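Local coordinates for protein putative NADH dehydrogenase/NAD(P)H nitroreductase (PDB 3M5K) that binds flavin mononucleotide and probably acts as a flavin-dependent oxidoreductase of the nitroreductase family, at residues E10-R15 with L105-E110; L114-T119 with I147-P152; W50-V55 with I81-D86. All coordinates share one frame; numbering follows the deposited sequence.

Contact 1 (E10-R15 with L105-E110). With FMN (flavin mononucleotide), chain C.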
loop_
_atom_site.group_PDB
_atom_site.type_symbol
_atom_site.label_atom_id
_atom_site.label_comp_id
_atom_site.label_asym_id
_atom_site.label_seq_id
_atom_site.Cartn_x
_atom_site.Cartn_y
_atom_site.Cartn_z
ATOM N N GLU A 10 6.384 -10.931 10.299
ATOM C CA GLU A 10 7.043 -12.017 9.545
ATOM C C GLU A 10 6.491 -12.125 8.100
ATOM O O GLU A 10 7.236 -12.297 7.161
ATOM C CB GLU A 10 6.884 -13.368 10.265
ATOM C CG GLU A 10 7.634 -13.443 11.593
ATOM C CD GLU A 10 7.321 -14.719 12.461
ATOM O OE1 GLU A 10 6.290 -15.435 12.240
ATOM O OE2 GLU A 10 8.141 -14.971 13.383
ATOM N N THR A 11 5.180 -12.007 7.943
ATOM C CA THR A 11 4.577 -12.035 6.614
ATOM C C THR A 11 5.073 -10.856 5.809
ATOM O O THR A 11 5.458 -11.024 4.655
ATOM C CB THR A 11 3.048 -11.988 6.683
ATOM O OG1 THR A 11 2.593 -13.135 7.413
ATOM C CG2 THR A 11 2.426 -11.958 5.271
ATOM N N ILE A 12 5.023 -9.663 6.412
ATOM C CA ILE A 12 5.528 -8.457 5.762
ATOM C C ILE A 12 6.977 -8.650 5.277
ATOM O O ILE A 12 7.324 -8.326 4.132
ATOM C CB ILE A 12 5.398 -7.196 6.676
ATOM C CG1 ILE A 12 3.915 -6.789 6.868
ATOM C CG2 ILE A 12 6.263 -6.013 6.150
ATOM C CD1 ILE A 12 3.654 -5.794 7.963
ATOM N N LEU A 13 7.831 -9.193 6.130
ATOM C CA LEU A 13 9.247 -9.325 5.771
ATOM C C LEU A 13 9.559 -10.517 4.809
ATOM O O LEU A 13 10.564 -10.503 4.099
ATOM C CB LEU A 13 10.101 -9.339 7.065
ATOM C CG LEU A 13 10.055 -8.053 7.903
ATOM C CD1 LEU A 13 10.688 -8.310 9.315
ATOM C CD2 LEU A 13 10.687 -6.783 7.211
ATOM N N ASN A 14 8.667 -11.496 4.740
ATOM C CA ASN A 14 8.830 -12.641 3.844
ATOM C C ASN A 14 8.101 -12.561 2.510
ATOM O O ASN A 14 8.338 -13.387 1.636
ATOM C CB ASN A 14 8.427 -13.915 4.573
ATOM C CG ASN A 14 9.430 -14.274 5.652
ATOM O OD1 ASN A 14 10.616 -14.399 5.379
ATOM N ND2 ASN A 14 8.968 -14.391 6.872
ATOM N N ARG A 15 7.205 -11.587 2.357
ATOM C CA ARG A 15 6.525 -11.401 1.079
ATOM C C ARG A 15 7.550 -11.227 -0.072
ATOM O O ARG A 15 8.553 -10.517 0.072
ATOM C CB ARG A 15 5.578 -10.184 1.157
ATOM C CG ARG A 15 4.734 -9.952 -0.115
ATOM C CD ARG A 15 4.530 -8.421 -0.432
ATOM N NE ARG A 15 5.809 -7.728 -0.447
ATOM C CZ ARG A 15 6.668 -7.724 -1.462
ATOM N NH1 ARG A 15 6.360 -8.325 -2.603
ATOM N NH2 ARG A 15 7.833 -7.108 -1.339
ATOM N N LEU A 105 -3.599 -7.014 -0.265
ATOM C CA LEU A 105 -3.929 -8.205 -1.068
ATOM C C LEU A 105 -2.686 -9.087 -1.178
ATOM O O LEU A 105 -2.751 -10.310 -0.963
ATOM C CB LEU A 105 -4.490 -7.815 -2.433
ATOM C CG LEU A 105 -5.038 -8.929 -3.319
ATOM C CD1 LEU A 105 -6.146 -8.319 -4.179
ATOM C CD2 LEU A 105 -3.948 -9.634 -4.161
ATOM N N LEU A 106 -1.542 -8.477 -1.451
ATOM C CA LEU A 106 -0.293 -9.229 -1.582
ATOM C C LEU A 106 0.103 -9.907 -0.267
ATOM O O LEU A 106 0.617 -11.039 -0.259
ATOM C CB LEU A 106 0.834 -8.302 -2.062
ATOM C CG LEU A 106 0.777 -7.689 -3.487
ATOM C CD1 LEU A 106 2.028 -6.828 -3.696
ATOM C CD2 LEU A 106 0.644 -8.752 -4.627
ATOM N N LEU A 107 -0.111 -9.208 0.861
ATOM C CA LEU A 107 0.198 -9.775 2.169
ATOM C C LEU A 107 -0.754 -10.907 2.502
ATOM O O LEU A 107 -0.338 -11.963 3.039
ATOM C CB LEU A 107 0.149 -8.675 3.240
ATOM C CG LEU A 107 1.262 -7.600 3.186
ATOM C CD1 LEU A 107 0.997 -6.485 4.225
ATOM C CD2 LEU A 107 2.686 -8.245 3.374
ATOM N N ALA A 108 -2.048 -10.694 2.223
ATOM C CA ALA A 108 -3.055 -11.746 2.376
ATOM C C ALA A 108 -2.638 -13.008 1.615
ATOM O O ALA A 108 -2.687 -14.111 2.164
ATOM C CB ALA A 108 -4.437 -11.263 1.953
ATOM N N ALA A 109 -2.237 -12.854 0.358
ATOM C CA ALA A 109 -1.762 -13.974 -0.454
ATOM C C ALA A 109 -0.612 -14.720 0.218
ATOM O O ALA A 109 -0.691 -15.934 0.430
ATOM C CB ALA A 109 -1.357 -13.499 -1.878
ATOM N N GLU A 110 0.462 -13.993 0.548
ATOM C CA GLU A 110 1.589 -14.577 1.260
ATOM C C GLU A 110 1.136 -15.334 2.511
ATOM O O GLU A 110 1.665 -16.420 2.794
ATOM C CB GLU A 110 2.613 -13.507 1.625
ATOM C CG GLU A 110 3.896 -14.021 2.288
ATOM C CD GLU A 110 4.867 -14.686 1.300
ATOM O OE1 GLU A 110 4.891 -14.364 0.082
ATOM O OE2 GLU A 110 5.660 -15.499 1.789
HETATM N N1 FMN C . 6.752 -6.938 -11.586
HETATM C C2 FMN C . 6.578 -7.433 -12.872
HETATM O O2 FMN C . 6.930 -8.580 -13.174
HETATM N N3 FMN C . 5.995 -6.644 -13.838
HETATM C C4 FMN C . 5.599 -5.345 -13.608
HETATM O O4 FMN C . 5.084 -4.728 -14.527
HETATM C C4A FMN C . 5.780 -4.814 -12.319
HETATM N N5 FMN C . 5.427 -3.491 -12.028
HETATM C C5A FMN C . 5.433 -3.086 -10.697
HETATM C C6 FMN C . 4.890 -1.841 -10.387
HETATM C C7 FMN C . 4.811 -1.381 -9.069
HETATM C C7M FMN C . 4.164 0.002 -8.899
HETATM C C8 FMN C . 5.294 -2.214 -7.999
HETATM C C8M FMN C . 5.255 -1.837 -6.529
HETATM C C9 FMN C . 5.843 -3.444 -8.313
HETATM C C9A FMN C . 5.928 -3.915 -9.671
HETATM N N10 FMN C . 6.512 -5.166 -10.020
HETATM C C10 FMN C . 6.359 -5.639 -11.314
HETATM C "C1'" FMN C . 7.157 -6.089 -9.017
HETATM C "C2'" FMN C . 8.572 -5.579 -8.704
HETATM O "O2'" FMN C . 9.486 -5.976 -9.719
HETATM C "C3'" FMN C . 9.049 -6.101 -7.338
HETATM O "O3'" FMN C . 8.201 -5.656 -6.290
HETATM C "C4'" FMN C . 10.508 -5.764 -7.052
HETATM O "O4'" FMN C . 11.389 -6.407 -7.987
HETATM C "C5'" FMN C . 10.865 -6.152 -5.618
HETATM O "O5'" FMN C . 10.752 -7.552 -5.430
HETATM P P FMN C . 9.783 -8.227 -4.331
HETATM O O1P FMN C . 10.231 -7.713 -2.969
HETATM O O2P FMN C . 8.313 -7.913 -4.630
HETATM O O3P FMN C . 9.969 -9.712 -4.464
#

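Contact 2 (L114-T119 with I147-P152). With FMN (flavin mononucleotide), chain C.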
loop_
_atom_site.group_PDB
_atom_site.type_symbol
_atom_site.label_atom_id
_atom_site.label_comp_id
_atom_site.label_asym_id
_atom_site.label_seq_id
_atom_site.Cartn_x
_atom_site.Cartn_y
_atom_site.Cartn_z
ATOM N N LEU A 114 -0.098 -18.483 -0.877
ATOM C CA LEU A 114 -0.178 -18.171 -2.278
ATOM C C LEU A 114 0.998 -17.306 -2.726
ATOM O O LEU A 114 1.723 -16.718 -1.912
ATOM C CB LEU A 114 -1.504 -17.470 -2.590
ATOM C CG LEU A 114 -2.808 -18.227 -2.295
ATOM C CD1 LEU A 114 -3.990 -17.307 -2.488
ATOM C CD2 LEU A 114 -2.929 -19.470 -3.181
ATOM N N GLY A 115 1.181 -17.262 -4.039
ATOM C CA GLY A 115 2.138 -16.388 -4.674
ATOM C C GLY A 115 1.358 -15.390 -5.513
ATOM O O GLY A 115 0.303 -15.714 -6.047
ATOM N N ALA A 116 1.902 -14.173 -5.583
ATOM C CA ALA A 116 1.342 -13.075 -6.345
ATOM C C ALA A 116 2.432 -12.072 -6.707
ATOM O O ALA A 116 3.543 -12.034 -6.084
ATOM C CB ALA A 116 0.170 -12.383 -5.516
ATOM N N VAL A 117 2.130 -11.257 -7.714
ATOM C CA VAL A 117 3.020 -10.202 -8.154
ATOM C C VAL A 117 2.199 -9.032 -8.647
ATOM O O VAL A 117 1.208 -9.199 -9.364
ATOM C CB VAL A 117 4.013 -10.645 -9.278
ATOM C CG1 VAL A 117 3.242 -11.188 -10.523
ATOM C CG2 VAL A 117 5.008 -9.474 -9.629
ATOM N N TRP A 118 2.593 -7.843 -8.207
ATOM C CA TRP A 118 2.002 -6.588 -8.672
ATOM C C TRP A 118 2.625 -6.246 -10.036
ATOM O O TRP A 118 3.831 -6.009 -10.115
ATOM C CB TRP A 118 2.319 -5.519 -7.640
ATOM C CG TRP A 118 1.893 -4.109 -7.923
ATOM C CD1 TRP A 118 1.840 -3.452 -9.140
ATOM C CD2 TRP A 118 1.568 -3.139 -6.928
ATOM N NE1 TRP A 118 1.457 -2.152 -8.944
ATOM C CE2 TRP A 118 1.285 -1.935 -7.594
ATOM C CE3 TRP A 118 1.486 -3.185 -5.523
ATOM C CZ2 TRP A 118 0.913 -0.763 -6.899
ATOM C CZ3 TRP A 118 1.123 -2.007 -4.832
ATOM C CH2 TRP A 118 0.854 -0.831 -5.530
ATOM N N THR A 119 1.822 -6.252 -11.095
ATOM C CA THR A 119 2.292 -5.812 -12.421
ATOM C C THR A 119 1.596 -4.511 -12.768
ATOM O O THR A 119 0.371 -4.403 -12.683
ATOM C CB THR A 119 2.159 -6.883 -13.545
ATOM O OG1 THR A 119 0.798 -7.032 -13.977
ATOM C CG2 THR A 119 2.735 -8.259 -13.041
ATOM N N ILE A 147 -2.704 -8.358 -10.968
ATOM C CA ILE A 147 -2.044 -9.191 -9.949
ATOM C C ILE A 147 -2.378 -10.668 -10.227
ATOM O O ILE A 147 -3.410 -11.165 -9.807
ATOM C CB ILE A 147 -2.460 -8.810 -8.473
ATOM C CG1 ILE A 147 -2.230 -7.290 -8.225
ATOM C CG2 ILE A 147 -1.716 -9.680 -7.455
ATOM C CD1 ILE A 147 -2.629 -6.791 -6.842
ATOM N N PRO A 148 -1.483 -11.350 -10.956
ATOM C CA PRO A 148 -1.659 -12.793 -11.070
ATOM C C PRO A 148 -1.477 -13.424 -9.696
ATOM O O PRO A 148 -0.672 -12.948 -8.881
ATOM C CB PRO A 148 -0.559 -13.237 -12.030
ATOM C CG PRO A 148 0.077 -11.991 -12.564
ATOM C CD PRO A 148 -0.293 -10.855 -11.660
ATOM N N VAL A 149 -2.240 -14.466 -9.440
ATOM C CA VAL A 149 -2.100 -15.223 -8.213
ATOM C C VAL A 149 -2.057 -16.706 -8.569
ATOM O O VAL A 149 -2.504 -17.130 -9.644
ATOM C CB VAL A 149 -3.232 -14.952 -7.186
ATOM C CG1 VAL A 149 -3.133 -13.543 -6.609
ATOM C CG2 VAL A 149 -4.600 -15.170 -7.814
ATOM N N GLY A 150 -1.454 -17.468 -7.673
ATOM C CA GLY A 150 -1.399 -18.928 -7.777
ATOM C C GLY A 150 -0.586 -19.548 -6.651
ATOM O O GLY A 150 0.041 -18.846 -5.860
ATOM N N TYR A 151 -0.614 -20.879 -6.570
ATOM C CA TYR A 151 0.247 -21.615 -5.662
ATOM C C TYR A 151 1.655 -21.587 -6.234
ATOM O O TYR A 151 1.848 -21.817 -7.419
ATOM C CB TYR A 151 -0.271 -23.053 -5.448
ATOM C CG TYR A 151 -1.472 -23.089 -4.578
ATOM C CD1 TYR A 151 -1.342 -22.984 -3.201
ATOM C CD2 TYR A 151 -2.742 -23.153 -5.109
ATOM C CE1 TYR A 151 -2.456 -22.987 -2.357
ATOM C CE2 TYR A 151 -3.866 -23.161 -4.283
ATOM C CZ TYR A 151 -3.708 -23.075 -2.898
ATOM O OH TYR A 151 -4.806 -23.077 -2.061
ATOM N N PRO A 152 2.640 -21.215 -5.417
ATOM C CA PRO A 152 3.994 -21.104 -5.944
ATOM C C PRO A 152 4.533 -22.448 -6.453
ATOM O O PRO A 152 4.321 -23.481 -5.794
ATOM C CB PRO A 152 4.813 -20.637 -4.748
ATOM C CG PRO A 152 3.850 -20.149 -3.765
ATOM C CD PRO A 152 2.554 -20.819 -4.000
HETATM N N1 FMN C . 6.752 -6.938 -11.586
HETATM C C2 FMN C . 6.578 -7.433 -12.872
HETATM O O2 FMN C . 6.930 -8.580 -13.174
HETATM N N3 FMN C . 5.995 -6.644 -13.838
HETATM C C4 FMN C . 5.599 -5.345 -13.608
HETATM O O4 FMN C . 5.084 -4.728 -14.527
HETATM C C4A FMN C . 5.780 -4.814 -12.319
HETATM N N5 FMN C . 5.427 -3.491 -12.028
HETATM C C5A FMN C . 5.433 -3.086 -10.697
HETATM C C6 FMN C . 4.890 -1.841 -10.387
HETATM C C7 FMN C . 4.811 -1.381 -9.069
HETATM C C7M FMN C . 4.164 0.002 -8.899
HETATM C C8 FMN C . 5.294 -2.214 -7.999
HETATM C C8M FMN C . 5.255 -1.837 -6.529
HETATM C C9 FMN C . 5.843 -3.444 -8.313
HETATM C C9A FMN C . 5.928 -3.915 -9.671
HETATM N N10 FMN C . 6.512 -5.166 -10.020
HETATM C C10 FMN C . 6.359 -5.639 -11.314
HETATM C "C1'" FMN C . 7.157 -6.089 -9.017
HETATM C "C2'" FMN C . 8.572 -5.579 -8.704
HETATM O "O2'" FMN C . 9.486 -5.976 -9.719
HETATM C "C3'" FMN C . 9.049 -6.101 -7.338
HETATM O "O3'" FMN C . 8.201 -5.656 -6.290
HETATM C "C4'" FMN C . 10.508 -5.764 -7.052
HETATM O "O4'" FMN C . 11.389 -6.407 -7.987
HETATM C "C5'" FMN C . 10.865 -6.152 -5.618
HETATM O "O5'" FMN C . 10.752 -7.552 -5.430
HETATM P P FMN C . 9.783 -8.227 -4.331
HETATM O O1P FMN C . 10.231 -7.713 -2.969
HETATM O O2P FMN C . 8.313 -7.913 -4.630
HETATM O O3P FMN C . 9.969 -9.712 -4.464
#

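Contact 3 (W50-V55 with I81-D86)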
loop_
_atom_site.group_PDB
_atom_site.type_symbol
_atom_site.label_atom_id
_atom_site.label_comp_id
_atom_site.label_asym_id
_atom_site.label_seq_id
_atom_site.Cartn_x
_atom_site.Cartn_y
_atom_site.Cartn_z
ATOM N N TRP A 50 -12.048 1.893 -4.696
ATOM C CA TRP A 50 -11.507 0.727 -5.346
ATOM C C TRP A 50 -12.593 -0.167 -5.988
ATOM O O TRP A 50 -13.743 -0.195 -5.558
ATOM C CB TRP A 50 -10.677 -0.082 -4.363
ATOM C CG TRP A 50 -11.307 -0.191 -2.974
ATOM C CD1 TRP A 50 -12.475 -0.797 -2.642
ATOM C CD2 TRP A 50 -10.806 0.404 -1.773
ATOM N NE1 TRP A 50 -12.719 -0.654 -1.290
ATOM C CE2 TRP A 50 -11.698 0.085 -0.744
ATOM C CE3 TRP A 50 -9.666 1.161 -1.470
ATOM C CZ2 TRP A 50 -11.477 0.476 0.573
ATOM C CZ3 TRP A 50 -9.460 1.552 -0.157
ATOM C CH2 TRP A 50 -10.354 1.195 0.836
ATOM N N GLU A 51 -12.174 -0.890 -7.014
ATOM C CA GLU A 51 -12.994 -1.893 -7.731
ATOM C C GLU A 51 -12.036 -3.027 -8.065
ATOM O O GLU A 51 -10.917 -2.775 -8.519
ATOM C CB GLU A 51 -13.584 -1.322 -9.023
ATOM C CG GLU A 51 -14.495 -0.114 -8.852
ATOM C CD GLU A 51 -15.868 -0.449 -8.285
ATOM O OE1 GLU A 51 -16.250 -1.643 -8.271
ATOM O OE2 GLU A 51 -16.552 0.496 -7.841
ATOM N N PHE A 52 -12.469 -4.268 -7.842
ATOM C CA PHE A 52 -11.665 -5.438 -8.047
ATOM C C PHE A 52 -12.247 -6.310 -9.163
ATOM O O PHE A 52 -13.429 -6.709 -9.105
ATOM C CB PHE A 52 -11.623 -6.265 -6.764
ATOM C CG PHE A 52 -10.974 -5.529 -5.615
ATOM C CD1 PHE A 52 -11.729 -4.667 -4.831
ATOM C CD2 PHE A 52 -9.620 -5.664 -5.367
ATOM C CE1 PHE A 52 -11.140 -3.951 -3.779
ATOM C CE2 PHE A 52 -8.989 -4.924 -4.285
ATOM C CZ PHE A 52 -9.765 -4.098 -3.506
ATOM N N ILE A 53 -11.432 -6.607 -10.173
ATOM C CA ILE A 53 -11.873 -7.506 -11.249
ATOM C C ILE A 53 -11.163 -8.865 -11.094
ATOM O O ILE A 53 -9.927 -8.955 -11.169
ATOM C CB ILE A 53 -11.593 -6.941 -12.671
ATOM C CG1 ILE A 53 -11.729 -5.407 -12.761
ATOM C CG2 ILE A 53 -12.440 -7.724 -13.763
ATOM C CD1 ILE A 53 -13.084 -4.790 -12.472
ATOM N N ILE A 54 -11.947 -9.919 -10.870
ATOM C CA ILE A 54 -11.418 -11.274 -10.804
ATOM C C ILE A 54 -11.483 -11.834 -12.259
ATOM O O ILE A 54 -12.563 -11.944 -12.844
ATOM C CB ILE A 54 -12.242 -12.193 -9.862
ATOM C CG1 ILE A 54 -12.330 -11.639 -8.419
ATOM C CG2 ILE A 54 -11.664 -13.617 -9.899
ATOM C CD1 ILE A 54 -13.420 -12.271 -7.560
ATOM N N VAL A 55 -10.328 -12.154 -12.826
ATOM C CA VAL A 55 -10.259 -12.547 -14.233
ATOM C C VAL A 55 -9.850 -14.014 -14.264
ATOM O O VAL A 55 -8.740 -14.374 -13.870
ATOM C CB VAL A 55 -9.272 -11.692 -15.063
ATOM C CG1 VAL A 55 -9.362 -12.083 -16.587
ATOM C CG2 VAL A 55 -9.525 -10.203 -14.883
ATOM N N ILE A 81 -6.199 -10.816 -10.364
ATOM C CA ILE A 81 -7.045 -9.761 -9.864
ATOM C C ILE A 81 -6.521 -8.399 -10.338
ATOM O O ILE A 81 -5.339 -8.077 -10.172
ATOM C CB ILE A 81 -7.123 -9.772 -8.320
ATOM C CG1 ILE A 81 -7.696 -11.123 -7.844
ATOM C CG2 ILE A 81 -7.979 -8.598 -7.823
ATOM C CD1 ILE A 81 -7.566 -11.382 -6.325
ATOM N N VAL A 82 -7.415 -7.619 -10.920
ATOM C CA VAL A 82 -7.106 -6.258 -11.395
ATOM C C VAL A 82 -7.688 -5.236 -10.425
ATOM O O VAL A 82 -8.913 -5.184 -10.231
ATOM C CB VAL A 82 -7.644 -6.043 -12.840
ATOM C CG1 VAL A 82 -7.358 -4.619 -13.358
ATOM C CG2 VAL A 82 -6.998 -7.133 -13.793
ATOM N N VAL A 83 -6.805 -4.487 -9.755
ATOM C CA VAL A 83 -7.238 -3.445 -8.848
ATOM C C VAL A 83 -7.387 -2.149 -9.632
ATOM O O VAL A 83 -6.450 -1.717 -10.287
ATOM C CB VAL A 83 -6.275 -3.277 -7.623
ATOM C CG1 VAL A 83 -6.840 -2.186 -6.654
ATOM C CG2 VAL A 83 -6.018 -4.655 -6.933
ATOM N N CYS A 84 -8.577 -1.539 -9.531
ATOM C CA CYS A 84 -8.931 -0.320 -10.234
ATOM C C CYS A 84 -9.357 0.784 -9.268
ATOM O O CYS A 84 -9.817 0.497 -8.160
ATOM C CB CYS A 84 -10.092 -0.575 -11.197
ATOM S SG CYS A 84 -9.815 -1.891 -12.417
ATOM N N GLY A 85 -9.223 2.033 -9.707
ATOM C CA GLY A 85 -9.737 3.143 -8.948
ATOM C C GLY A 85 -10.797 3.891 -9.704
ATOM O O GLY A 85 -10.779 3.980 -10.954
ATOM N N ASP A 86 -11.800 4.331 -8.957
ATOM C CA ASP A 86 -12.843 5.158 -9.520
ATOM C C ASP A 86 -12.421 6.630 -9.391
ATOM O O ASP A 86 -12.402 7.221 -8.297
ATOM C CB ASP A 86 -14.194 4.862 -8.839
ATOM C CG ASP A 86 -15.353 5.650 -9.444
ATOM O OD1 ASP A 86 -15.136 6.768 -9.918
ATOM O OD2 ASP A 86 -16.498 5.153 -9.402
HETATM O O HOH W 1 -17.596 2.795 -8.893
#

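Contact 1 (E10-R15 with L105-E110)
Ile-12 and Leu-107 mark the crossing of two helices whose axes, over 10-14 and 105-110, approach to 9.4 Å with their directions 102° apart. That near-perpendicular passage confines the contact to a small patch, and no hydrogen bond spans it. At the crossing Leu-107 CD2 lies 3.7 Å from Ile-12 CA, and its other methyl, CD1, touches Ile-12 CG1, so the forked end of the leucine rests on backbone and side chain together. Thr-11 brings only its methyl: CG2 sits 3.6 Å from the carbonyl O of Leu-107 and also brushes Glu-110 CG, while OG1 is hydrogen-bonded to Gln-7 O of its own chain and to Thr-8 OG1 of the second subunit.

The contact belongs to the FMN-binding dimer of the nitroreductase fold, in which the short N-terminal helix packs across the long helix 94-111; Leu-107 also packs on Leu-107 of the second subunit. Arg-15, the first residue to leave helical geometry, carries the contact into the cofactor site. With CG anti to the backbone N (chi1 -176°) and the chain bent further out, its CD passes 4.0 Å from Leu-106 CB before the guanidinium meets the phosphate. NH1 donates to FMN O2P at 2.8 Å, nearly straight at 167°, and NH2 to O1P at 3.0 Å, a two-pronged grip that limits rotation of the planar group. Glu-110, its chain bent at chi2, reaches the C-terminal end of helix 7-14: its OE1 lies 3.5 Å from Arg-15 CA, and its OE2 forms a salt bridge with Lys-16, whose NZ also binds Asn-14 O.

Contact 2 (L114-T119 with I147-P152)
Gly-115 and Gly-150 form the antiparallel hydrogen-bonded pair that holds the two segments together. Gly-115 N donates to Gly-150 O at 2.7 Å and 165°, and Gly-150 N returns a bond of 3.0 Å to Gly-115 O. Further along, Val-117 N reaches Pro-148 O only weakly, at 3.5 Å. CA-H...O contacts supplement these bonds: Val-149 CA approaches Gly-115 O, Ala-116 CA approaches Pro-148 O, and Ile-147 CA lies 3.3 Å from Val-117 O.

Among the apolar contacts, Ala-116 CB touches Ile-147 CG2 and packs on Leu-106 of helix 94-111. Val-117 CG1 leans on Pro-148 CD at 3.7 Å. With CG2 anti to the backbone N and CG1 between N and the carbonyl carbon (chi1 58°), Val-117 spans two neighbours, CG2 lying 3.6 Å from FMN N1. A CH-pi contact closes the far end, where Leu-114 CD2 stands 3.7 Å from the centroid of the Tyr-151 ring, only 12° off its normal. The Tyr-151 hydroxyl bonds to Glu-27.

Contacts with the flavin are mainly nonpolar. Trp-118 presents one ring face to the dimethylbenzene end, with NE1 3.4 Å from FMN C7 and methyl C8M above the indole. Replacing this tryptophan with an alanine would probably leave the face of the dimethylbenzene ring without its aromatic cover and open a gap beside Pro-42 of the second subunit. Thr-119 CG2 approaches FMN N3, while its OG1 bonds to Val-146 O. The backbone bonds, to each other and to neighbours such as Val-18, Ile-81 and Gln-79, place strand 115-120 at the margin of its chain's sheet, while its side chains offer the flavin a mostly hydrocarbon and aromatic surface.

Contact 3 (W50-V55 with I81-D86)
Ile-53 and Val-82 form one of two hydrogen-bonded pairs at the centre of this antiparallel strand contact. Ile-53 N donates to Val-82 O at 2.9 Å and 170°, and Val-82 N returns an equally long bond to Ile-53 O, lying in the carbonyl plane. The Glu-51 and Cys-84 pair is less even: Cys-84 N reaches Glu-51 O at 2.8 Å, whereas Glu-51 N approaches Cys-84 O from 36° above the carbonyl plane. In the non-hydrogen-bonded pairs between and beyond them, Phe-52 CA and Trp-50 CA direct CA-H...O contacts at Val-82 O and Cys-84 O.

On the face bearing Phe-52, the ring edge meets Ile-81 CG2, which lies near its plane, 4.2 Å from CD2. Val-83 runs beside Phe-52 in the same direction, placing CG2 4.0 Å from CE2. On the other face, Ile-53 CG1 meets Cys-84 SG at 4.0 Å; with chi1 at -34°, off a staggered value, CG1 is anti to the carbonyl carbon and turned toward the sulfur. Val-55 CG2 meets Val-82 CG2 beyond it.

These are the first two strands of the nitroreductase family's central antiparallel sheet, in which strand 50-55 is outermost within its own chain. Phe-52, Ile-53 and Ile-54 pair in parallel with a strand of the second subunit, so the sheet continues across the dimer. Helix 28-39 covers the Phe-52 face through Ile-35 and Met-39.

At one end, Glu-51 and Asp-86 share a water that donates to Glu-51 OE2 and Asp-86 OD2, both at 2.7 Å, bridging two carboxylates that would probably repel each other. His-168 of the second subunit holds Glu-51 OE1, while backbone N-H groups of Ile-88 and Lys-89 bind Asp-86 OD1.

Overall arrangement
From the N terminus, the chain leaves helix 7-14 through segment 10-15 and meets helix 94-111 in contact 1, closing a loop with 89 intervening residues. Contact 3 is nested inside that loop, pairing strand 50-55 with strand 79-86 around helix 58-67. Contact 2 follows in series, joining strand 115-120 to strand 141-150 across helix 125-135. Contacts 2 and 3 share one sheet: Ile-147 N probably bonds to Ile-81 O. Leu-106 and Leu-105 of helix 94-111 pack on Ile-147, and Leu-105 also meets Ile-81, linking all three contacts. Contacts 1 and 2 meet the same FMN; contacts 1 and 3 lie on opposite sides of the chain's centre and both touch the second subunit.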